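PDB 5LSI: kinetochore-associated protein NSL1 homolog, which serves as a subunit of the MIS12 complex, which is required for kinetochore formation and for normal chromosome alignment and segregation in mitosis. Local coordinates for residues 14-27 with 61-75. Residues are numbered along the deposited sequence; the frame is centred on the assembly and turned at random.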
ATOM      1  N   ARG B  14      -1.564  -6.312 -11.363  1.00 27.47           N
ATOM      2  CA  ARG B  14      -0.694  -6.199 -10.202  1.00 27.90           C
ATOM      3  C   ARG B  14       0.591  -5.475 -10.579  1.00 30.00           C
ATOM      4  O   ARG B  14       1.103  -5.622 -11.693  1.00 29.63           O
ATOM      5  CB  ARG B  14      -0.375  -7.586  -9.639  1.00 25.58           C
ATOM      6  CG  ARG B  14      -1.579  -8.329  -9.089  1.00 26.68           C
ATOM      7  CD  ARG B  14      -1.208  -9.741  -8.666  1.00 29.56           C
ATOM      8  NE  ARG B  14      -0.677 -10.514  -9.786  1.00 34.62           N
ATOM      9  CZ  ARG B  14      -0.197 -11.749  -9.682  1.00 40.69           C
ATOM     10  NH1 ARG B  14      -0.179 -12.362  -8.505  1.00 38.05           N
ATOM     11  NH2 ARG B  14       0.269 -12.374 -10.757  1.00 41.48           N
ATOM     12  N   VAL B  15       1.103  -4.670  -9.647  1.00 29.07           N
ATOM     13  CA  VAL B  15       2.355  -3.959  -9.878  1.00 27.81           C
ATOM     14  C   VAL B  15       3.490  -4.969  -9.980  1.00 25.29           C
ATOM     15  O   VAL B  15       3.675  -5.809  -9.092  1.00 30.90           O
ATOM     16  CB  VAL B  15       2.605  -2.936  -8.761  1.00 27.81           C
ATOM     17  CG1 VAL B  15       3.851  -2.113  -9.056  1.00 28.93           C
ATOM     18  CG2 VAL B  15       1.391  -2.038  -8.591  1.00 22.51           C
ATOM     19  N   ARG B  16       4.248  -4.898 -11.071  1.00 29.12           N
ATOM     20  CA  ARG B  16       5.283  -5.884 -11.385  1.00 32.17           C
ATOM     21  C   ARG B  16       6.569  -5.509 -10.662  1.00 32.47           C
ATOM     22  O   ARG B  16       7.330  -4.660 -11.128  1.00 32.43           O
ATOM     23  CB  ARG B  16       5.507  -5.961 -12.891  1.00 33.20           C
ATOM     24  CG  ARG B  16       4.391  -6.657 -13.642  1.00 39.32           C
ATOM     25  CD  ARG B  16       4.298  -6.193 -15.085  1.00 44.18           C
ATOM     26  NE  ARG B  16       3.242  -6.904 -15.801  1.00 51.12           N
ATOM     27  CZ  ARG B  16       2.812  -6.583 -17.017  1.00 54.07           C
ATOM     28  NH1 ARG B  16       3.343  -5.551 -17.660  1.00 52.49           N
ATOM     29  NH2 ARG B  16       1.848  -7.292 -17.587  1.00 53.93           N
ATOM     30  N   CYS B  17       6.825  -6.153  -9.530  1.00 31.87           N
ATOM     31  CA  CYS B  17       8.016  -5.887  -8.739  1.00 32.63           C
ATOM     32  C   CYS B  17       9.010  -7.030  -8.880  1.00 35.32           C
ATOM     33  O   CYS B  17       8.666  -8.137  -9.304  1.00 38.89           O
ATOM     34  CB  CYS B  17       7.659  -5.676  -7.265  1.00 29.59           C
ATOM     35  SG  CYS B  17       6.677  -4.191  -6.967  1.00 31.65           S
ATOM     36  N   THR B  18      10.259  -6.745  -8.514  1.00 38.45           N
ATOM     37  CA  THR B  18      11.347  -7.708  -8.623  1.00 40.84           C
ATOM     38  C   THR B  18      11.966  -8.097  -7.291  1.00 39.24           C
ATOM     39  O   THR B  18      12.503  -9.201  -7.184  1.00 44.20           O
ATOM     40  CB  THR B  18      12.462  -7.161  -9.527  1.00 41.26           C
ATOM     41  OG1 THR B  18      13.056  -6.012  -8.912  1.00 46.40           O
ATOM     42  CG2 THR B  18      11.907  -6.769 -10.886  1.00 42.85           C
ATOM     43  N   SER B  19      11.916  -7.231  -6.278  1.00 38.20           N
ATOM     44  CA  SER B  19      12.606  -7.462  -5.013  1.00 36.14           C
ATOM     45  C   SER B  19      11.593  -7.531  -3.877  1.00 32.28           C
ATOM     46  O   SER B  19      10.979  -6.520  -3.519  1.00 28.40           O
ATOM     47  CB  SER B  19      13.640  -6.370  -4.747  1.00 32.27           C
ATOM     48  OG  SER B  19      14.213  -6.540  -3.465  1.00 30.91           O
ATOM     49  N   LYS B  20      11.445  -8.722  -3.294  1.00 33.45           N
ATOM     50  CA  LYS B  20      10.570  -8.890  -2.141  1.00 29.75           C
ATOM     51  C   LYS B  20      11.090  -8.124  -0.929  1.00 29.93           C
ATOM     52  O   LYS B  20      10.305  -7.559  -0.159  1.00 31.71           O
ATOM     53  CB  LYS B  20      10.431 -10.379  -1.825  1.00 34.51           C
ATOM     54  CG  LYS B  20       9.245 -10.755  -0.967  1.00 35.52           C
ATOM     55  CD  LYS B  20       9.037 -12.262  -0.994  1.00 38.20           C
ATOM     56  CE  LYS B  20       8.013 -12.706   0.035  1.00 39.15           C
ATOM     57  NZ  LYS B  20       7.768 -14.173  -0.032  1.00 46.05           N
ATOM     58  N   ARG B  21      12.412  -8.091  -0.741  1.00 33.01           N
ATOM     59  CA  ARG B  21      12.967  -7.394   0.415  1.00 28.80           C
ATOM     60  C   ARG B  21      12.741  -5.891   0.319  1.00 25.12           C
ATOM     61  O   ARG B  21      12.413  -5.245   1.319  1.00 25.83           O
ATOM     62  CB  ARG B  21      14.457  -7.692   0.555  1.00 31.74           C
ATOM     63  CG  ARG B  21      15.112  -6.950   1.705  1.00 35.29           C
ATOM     64  CD  ARG B  21      16.622  -7.130   1.696  1.00 43.20           C
ATOM     65  NE  ARG B  21      17.004  -8.540   1.678  1.00 49.68           N
ATOM     66  CZ  ARG B  21      18.257  -8.973   1.583  1.00 55.60           C
ATOM     67  NH1 ARG B  21      19.259  -8.105   1.500  1.00 50.88           N
ATOM     68  NH2 ARG B  21      18.509 -10.276   1.570  1.00 57.09           N
ATOM     69  N   ALA B  22      12.916  -5.320  -0.875  1.00 26.94           N
ATOM     70  CA  ALA B  22      12.734  -3.880  -1.043  1.00 26.66           C
ATOM     71  C   ALA B  22      11.290  -3.463  -0.776  1.00 28.67           C
ATOM     72  O   ALA B  22      11.040  -2.381  -0.229  1.00 26.02           O
ATOM     73  CB  ALA B  22      13.168  -3.463  -2.448  1.00 28.04           C
ATOM     74  N   VAL B  23      10.326  -4.302  -1.160  1.00 24.70           N
ATOM     75  CA  VAL B  23       8.930  -4.015  -0.840  1.00 23.90           C
ATOM     76  C   VAL B  23       8.714  -4.060   0.666  1.00 25.09           C
ATOM     77  O   VAL B  23       8.036  -3.194   1.237  1.00 28.47           O
ATOM     78  CB  VAL B  23       7.998  -4.996  -1.576  1.00 25.90           C
ATOM     79  CG1 VAL B  23       6.550  -4.795  -1.137  1.00 20.92           C
ATOM     80  CG2 VAL B  23       8.131  -4.832  -3.081  1.00 23.52           C
ATOM     81  N   THR B  24       9.293  -5.063   1.334  1.00 24.48           N
ATOM     82  CA  THR B  24       9.169  -5.178   2.784  1.00 24.67           C
ATOM     83  C   THR B  24       9.728  -3.947   3.488  1.00 24.01           C
ATOM     84  O   THR B  24       9.151  -3.464   4.469  1.00 25.50           O
ATOM     85  CB  THR B  24       9.880  -6.445   3.268  1.00 28.14           C
ATOM     86  OG1 THR B  24       9.134  -7.598   2.859  1.00 32.29           O
ATOM     87  CG2 THR B  24      10.023  -6.452   4.783  1.00 29.08           C
ATOM     88  N   GLU B  25      10.846  -3.416   2.992  1.00 25.21           N
ATOM     89  CA  GLU B  25      11.441  -2.241   3.619  1.00 25.62           C
ATOM     90  C   GLU B  25      10.598  -0.998   3.367  1.00 26.12           C
ATOM     91  O   GLU B  25      10.446  -0.152   4.259  1.00 27.61           O
ATOM     92  CB  GLU B  25      12.876  -2.066   3.118  1.00 27.41           C
ATOM     93  CG  GLU B  25      13.759  -3.247   3.506  1.00 27.39           C
ATOM     94  CD  GLU B  25      15.186  -3.151   2.997  1.00 32.57           C
ATOM     95  OE1 GLU B  25      15.421  -2.511   1.952  1.00 34.19           O
ATOM     96  OE2 GLU B  25      16.077  -3.733   3.654  1.00 35.58           O
ATOM     97  N   MET B  26      10.031  -0.879   2.165  1.00 26.94           N
ATOM     98  CA  MET B  26       9.084   0.196   1.881  1.00 26.32           C
ATOM     99  C   MET B  26       7.868   0.126   2.799  1.00 25.30           C
ATOM    100  O   MET B  26       7.403   1.154   3.305  1.00 24.93           O
ATOM    101  CB  MET B  26       8.656   0.125   0.417  1.00 25.36           C
ATOM    102  CG  MET B  26       7.428   0.951   0.079  1.00 31.40           C
ATOM    103  SD  MET B  26       6.700   0.464  -1.500  1.00 47.97           S
ATOM    104  CE  MET B  26       6.166  -1.208  -1.144  1.00 32.56           C
ATOM    105  N   LEU B  27       7.338  -1.080   3.026  1.00 22.90           N
ATOM    106  CA  LEU B  27       6.193  -1.231   3.921  1.00 23.09           C
ATOM    107  C   LEU B  27       6.552  -0.854   5.353  1.00 25.69           C
ATOM    108  O   LEU B  27       5.721  -0.298   6.082  1.00 23.63           O
ATOM    109  CB  LEU B  27       5.663  -2.664   3.864  1.00 23.88           C
ATOM    110  CG  LEU B  27       5.022  -3.077   2.534  1.00 25.20           C
ATOM    111  CD1 LEU B  27       4.539  -4.518   2.588  1.00 28.00           C
ATOM    112  CD2 LEU B  27       3.882  -2.145   2.170  1.00 29.52           C
ATOM    113  N   VAL B  61      -1.162  -4.403  -0.081  1.00 23.07           N
ATOM    114  CA  VAL B  61      -0.037  -4.141  -0.973  1.00 22.18           C
ATOM    115  C   VAL B  61       0.491  -5.448  -1.551  1.00 25.47           C
ATOM    116  O   VAL B  61       0.682  -5.577  -2.765  1.00 25.47           O
ATOM    117  CB  VAL B  61       1.071  -3.365  -0.235  1.00 25.15           C
ATOM    118  CG1 VAL B  61       2.314  -3.253  -1.106  1.00 21.87           C
ATOM    119  CG2 VAL B  61       0.584  -1.983   0.155  1.00 20.31           C
ATOM    120  N   GLN B  62       0.716  -6.442  -0.687  1.00 25.39           N
ATOM    121  CA  GLN B  62       1.332  -7.691  -1.128  1.00 25.13           C
ATOM    122  C   GLN B  62       0.452  -8.436  -2.126  1.00 28.04           C
ATOM    123  O   GLN B  62       0.957  -9.009  -3.099  1.00 26.60           O
ATOM    124  CB  GLN B  62       1.639  -8.571   0.081  1.00 25.69           C
ATOM    125  CG  GLN B  62       2.768  -8.045   0.948  1.00 28.83           C
ATOM    126  CD  GLN B  62       2.842  -8.745   2.289  1.00 30.81           C
ATOM    127  OE1 GLN B  62       2.108  -9.699   2.544  1.00 31.01           O
ATOM    128  NE2 GLN B  62       3.731  -8.275   3.155  1.00 31.80           N
ATOM    129  N   GLU B  63      -0.864  -8.449  -1.906  1.00 27.26           N
ATOM    130  CA  GLU B  63      -1.743  -9.160  -2.827  1.00 28.53           C
ATOM    131  C   GLU B  63      -1.930  -8.426  -4.148  1.00 28.95           C
ATOM    132  O   GLU B  63      -2.503  -9.001  -5.080  1.00 28.10           O
ATOM    133  CB  GLU B  63      -3.107  -9.409  -2.181  1.00 31.92           C
ATOM    134  CG  GLU B  63      -3.038 -10.134  -0.851  1.00 37.23           C
ATOM    135  CD  GLU B  63      -3.985 -11.308  -0.777  1.00 54.27           C
ATOM    136  OE1 GLU B  63      -3.969 -12.138  -1.710  1.00 58.46           O
ATOM    137  OE2 GLU B  63      -4.746 -11.396   0.212  1.00 58.78           O
ATOM    138  N   ASN B  64      -1.456  -7.184  -4.257  1.00 25.91           N
ATOM    139  CA  ASN B  64      -1.605  -6.391  -5.470  1.00 21.48           C
ATOM    140  C   ASN B  64      -0.284  -6.167  -6.196  1.00 25.59           C
ATOM    141  O   ASN B  64      -0.194  -5.288  -7.058  1.00 25.31           O
ATOM    142  CB  ASN B  64      -2.265  -5.052  -5.146  1.00 21.41           C
ATOM    143  CG  ASN B  64      -3.761  -5.169  -5.021  1.00 23.97           C
ATOM    144  OD1 ASN B  64      -4.470  -5.215  -6.025  1.00 24.82           O
ATOM    145  ND2 ASN B  64      -4.252  -5.232  -3.789  1.00 22.81           N
ATOM    146  N   ILE B  65       0.747  -6.941  -5.862  1.00 24.62           N
ATOM    147  CA  ILE B  65       2.000  -6.919  -6.601  1.00 25.63           C
ATOM    148  C   ILE B  65       2.354  -8.350  -6.975  1.00 24.82           C
ATOM    149  O   ILE B  65       1.854  -9.314  -6.393  1.00 27.58           O
ATOM    150  CB  ILE B  65       3.166  -6.270  -5.813  1.00 29.87           C
ATOM    151  CG1 ILE B  65       3.666  -7.203  -4.710  1.00 31.36           C
ATOM    152  CG2 ILE B  65       2.753  -4.936  -5.218  1.00 27.45           C
ATOM    153  CD1 ILE B  65       4.753  -6.591  -3.844  1.00 29.84           C
ATOM    154  N   SER B  66       3.218  -8.474  -7.973  1.00 27.49           N
ATOM    155  CA  SER B  66       3.861  -9.734  -8.299  1.00 31.60           C
ATOM    156  C   SER B  66       5.361  -9.584  -8.089  1.00 33.71           C
ATOM    157  O   SER B  66       5.927  -8.506  -8.289  1.00 32.36           O
ATOM    158  CB  SER B  66       3.566 -10.162  -9.743  1.00 32.91           C
ATOM    159  OG  SER B  66       4.023  -9.187 -10.666  1.00 38.43           O
ATOM    160  N   ILE B  67       5.997 -10.667  -7.662  1.00 35.15           N
ATOM    161  CA  ILE B  67       7.444 -10.714  -7.494  1.00 40.04           C
ATOM    162  C   ILE B  67       7.981 -11.585  -8.621  1.00 45.03           C
ATOM    163  O   ILE B  67       7.894 -12.818  -8.562  1.00 47.87           O
ATOM    164  CB  ILE B  67       7.850 -11.254  -6.118  1.00 42.39           C
ATOM    165  CG1 ILE B  67       7.270 -10.376  -5.007  1.00 34.55           C
ATOM    166  CG2 ILE B  67       9.371 -11.335  -6.000  1.00 41.26           C
ATOM    167  CD1 ILE B  67       7.746  -8.943  -5.055  1.00 34.66           C
ATOM    168  N   ASN B  68       8.529 -10.942  -9.655  1.00 45.38           N
ATOM    169  CA  ASN B  68       9.010 -11.631 -10.854  1.00 51.10           C
ATOM    170  C   ASN B  68       7.902 -12.489 -11.465  1.00 49.77           C
ATOM    171  O   ASN B  68       8.076 -13.681 -11.730  1.00 51.92           O
ATOM    172  CB  ASN B  68      10.258 -12.465 -10.549  1.00 47.74           C
ATOM    173  CG  ASN B  68      11.438 -11.612 -10.121  1.00 48.43           C
ATOM    174  OD1 ASN B  68      11.756 -10.606 -10.755  1.00 50.82           O
ATOM    175  ND2 ASN B  68      12.089 -12.009  -9.034  1.00 45.44           N
ATOM    176  N   GLY B  69       6.739 -11.869 -11.671  1.00 46.31           N
ATOM    177  CA  GLY B  69       5.595 -12.543 -12.248  1.00 47.92           C
ATOM    178  C   GLY B  69       4.893 -13.534 -11.346  1.00 47.69           C
ATOM    179  O   GLY B  69       3.868 -14.093 -11.754  1.00 49.01           O
ATOM    180  N   GLN B  70       5.400 -13.771 -10.141  1.00 43.91           N
ATOM    181  CA  GLN B  70       4.828 -14.730  -9.210  1.00 45.69           C
ATOM    182  C   GLN B  70       4.093 -14.011  -8.087  1.00 46.15           C
ATOM    183  O   GLN B  70       4.329 -12.832  -7.811  1.00 43.68           O
ATOM    184  CB  GLN B  70       5.913 -15.628  -8.608  1.00 51.55           C
ATOM    185  CG  GLN B  70       6.934 -16.147  -9.604  1.00 52.98           C
ATOM    186  CD  GLN B  70       8.006 -16.992  -8.939  1.00 60.41           C
ATOM    187  OE1 GLN B  70       7.798 -17.535  -7.853  1.00 61.60           O
ATOM    188  NE2 GLN B  70       9.165 -17.094  -9.579  1.00 57.21           N
ATOM    189  N   ALA B  71       3.204 -14.746  -7.426  1.00 45.63           N
ATOM    190  CA  ALA B  71       2.541 -14.219  -6.247  1.00 45.59           C
ATOM    191  C   ALA B  71       3.550 -14.016  -5.119  1.00 48.17           C
ATOM    192  O   ALA B  71       4.619 -14.630  -5.083  1.00 47.27           O
ATOM    193  CB  ALA B  71       1.424 -15.154  -5.793  1.00 44.38           C
ATOM    194  N   TRP B  72       3.188 -13.134  -4.186  1.00 42.69           N
ATOM    195  CA  TRP B  72       4.099 -12.765  -3.105  1.00 42.74           C
ATOM    196  C   TRP B  72       4.471 -13.972  -2.253  1.00 47.93           C
ATOM    197  O   TRP B  72       5.654 -14.235  -2.010  1.00 45.21           O
ATOM    198  CB  TRP B  72       3.456 -11.674  -2.246  1.00 37.27           C
ATOM    199  CG  TRP B  72       4.196 -11.348  -0.980  1.00 34.97           C
ATOM    200  CD1 TRP B  72       4.101 -11.995   0.218  1.00 37.38           C
ATOM    201  CD2 TRP B  72       5.116 -10.270  -0.782  1.00 32.69           C
ATOM    202  NE1 TRP B  72       4.918 -11.394   1.147  1.00 37.97           N
ATOM    203  CE2 TRP B  72       5.549 -10.331   0.557  1.00 34.83           C
ATOM    204  CE3 TRP B  72       5.618  -9.262  -1.606  1.00 33.64           C
ATOM    205  CZ2 TRP B  72       6.461  -9.426   1.086  1.00 33.67           C
ATOM    206  CZ3 TRP B  72       6.523  -8.365  -1.077  1.00 35.45           C
ATOM    207  CH2 TRP B  72       6.936  -8.452   0.255  1.00 30.87           C
ATOM    208  N   GLN B  73       3.468 -14.719  -1.786  1.00 45.33           N
ATOM    209  CA  GLN B  73       3.718 -15.814  -0.856  1.00 49.35           C
ATOM    210  C   GLN B  73       4.486 -16.964  -1.493  1.00 52.80           C
ATOM    211  O   GLN B  73       5.076 -17.773  -0.768  1.00 60.45           O
ATOM    212  CB  GLN B  73       2.397 -16.329  -0.284  1.00 49.94           C
ATOM    213  CG  GLN B  73       1.392 -16.795  -1.334  1.00 56.78           C
ATOM    214  CD  GLN B  73       0.586 -15.656  -1.936  1.00 57.80           C
ATOM    215  OE1 GLN B  73       1.008 -14.499  -1.919  1.00 53.37           O
ATOM    216  NE2 GLN B  73      -0.586 -15.982  -2.473  1.00 61.93           N
ATOM    217  N   GLU B  74       4.500 -17.056  -2.820  1.00 52.77           N
ATOM    218  CA  GLU B  74       5.182 -18.143  -3.507  1.00 56.20           C
ATOM    219  C   GLU B  74       6.539 -17.736  -4.069  1.00 58.70           C
ATOM    220  O   GLU B  74       7.198 -18.559  -4.711  1.00 66.03           O
ATOM    221  CB  GLU B  74       4.299 -18.691  -4.634  1.00 54.54           C
ATOM    222  CG  GLU B  74       4.158 -17.769  -5.832  1.00 56.47           C
ATOM    223  CD  GLU B  74       3.246 -18.347  -6.901  1.00 65.17           C
ATOM    224  OE1 GLU B  74       2.625 -17.560  -7.649  1.00 67.00           O
ATOM    225  OE2 GLU B  74       3.145 -19.589  -6.991  1.00 71.21           O
ATOM    226  N   ALA B  75       6.973 -16.501  -3.842  1.00 56.88           N
ATOM    227  CA  ALA B  75       8.252 -16.011  -4.333  1.00 58.42           C
ATOM    228  C   ALA B  75       9.228 -15.840  -3.172  1.00 61.19           C
ATOM    229  O   ALA B  75       8.910 -16.107  -2.009  1.00 59.91           O
ATOM    230  CB  ALA B  75       8.067 -14.699  -5.098  1.00 53.01           C
TER
HETATM  231  O   HOH W   1       1.995  -8.432 -12.646  1.00 42.21           O
HETATM  232  O   HOH W   2       6.861  -9.266 -11.204  1.00 45.50           O
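Strands 15-17 and 65-67 pair in parallel, their axes 4.7 Å apart and 24° from aligned, through a ladder in which Ser66 N donates to Val15 O, Cys17 N to Ser66 O and Asn68 N to Cys17 O. At the start of the ladder Val15 N donates to Asn64 O. Val15, Cys17, Ile65 and Ile67 share one sheet face, turned to helix 20-35, where Val23 CG1 meets Ile65 CD1 tip to tip at 3.7 Å. On the other face Ser66 CB lies over the Arg14 guanidinium, which Asp12 holds by a salt bridge, and Ser66 OG bonds two waters, one also bound to Arg14 O, the other to Cys17 O and Gly69 N. This short parallel strand pair closes the end of an alpha-helical hairpin, helices 20-35 and 46-62, in the N-terminal part of NSL1; the chain of another protein packs alongside. Lys20, extended past CG, crosses one face of the indole of Trp72, which follows the type I' turn 67-70: Lys20 CG makes a CH-pi contact 3.6 Å from the centroid of the Trp72 six-membered ring, and Lys20 NZ a cation-pi contact 4.3 Å from that of the five-membered ring. Lys20 NZ also donates to Trp72 O (2.9 Å), which Ala75 N reaches from the opposite face, and to Ala75 O (3.0 Å) from above its carbonyl plane. Gln62 CG covers the opposite indole face, while Thr24 OG1 sits at the ring edge. Between the helices, Leu27 CD2 meets Val61 CG1 at 3.8 Å.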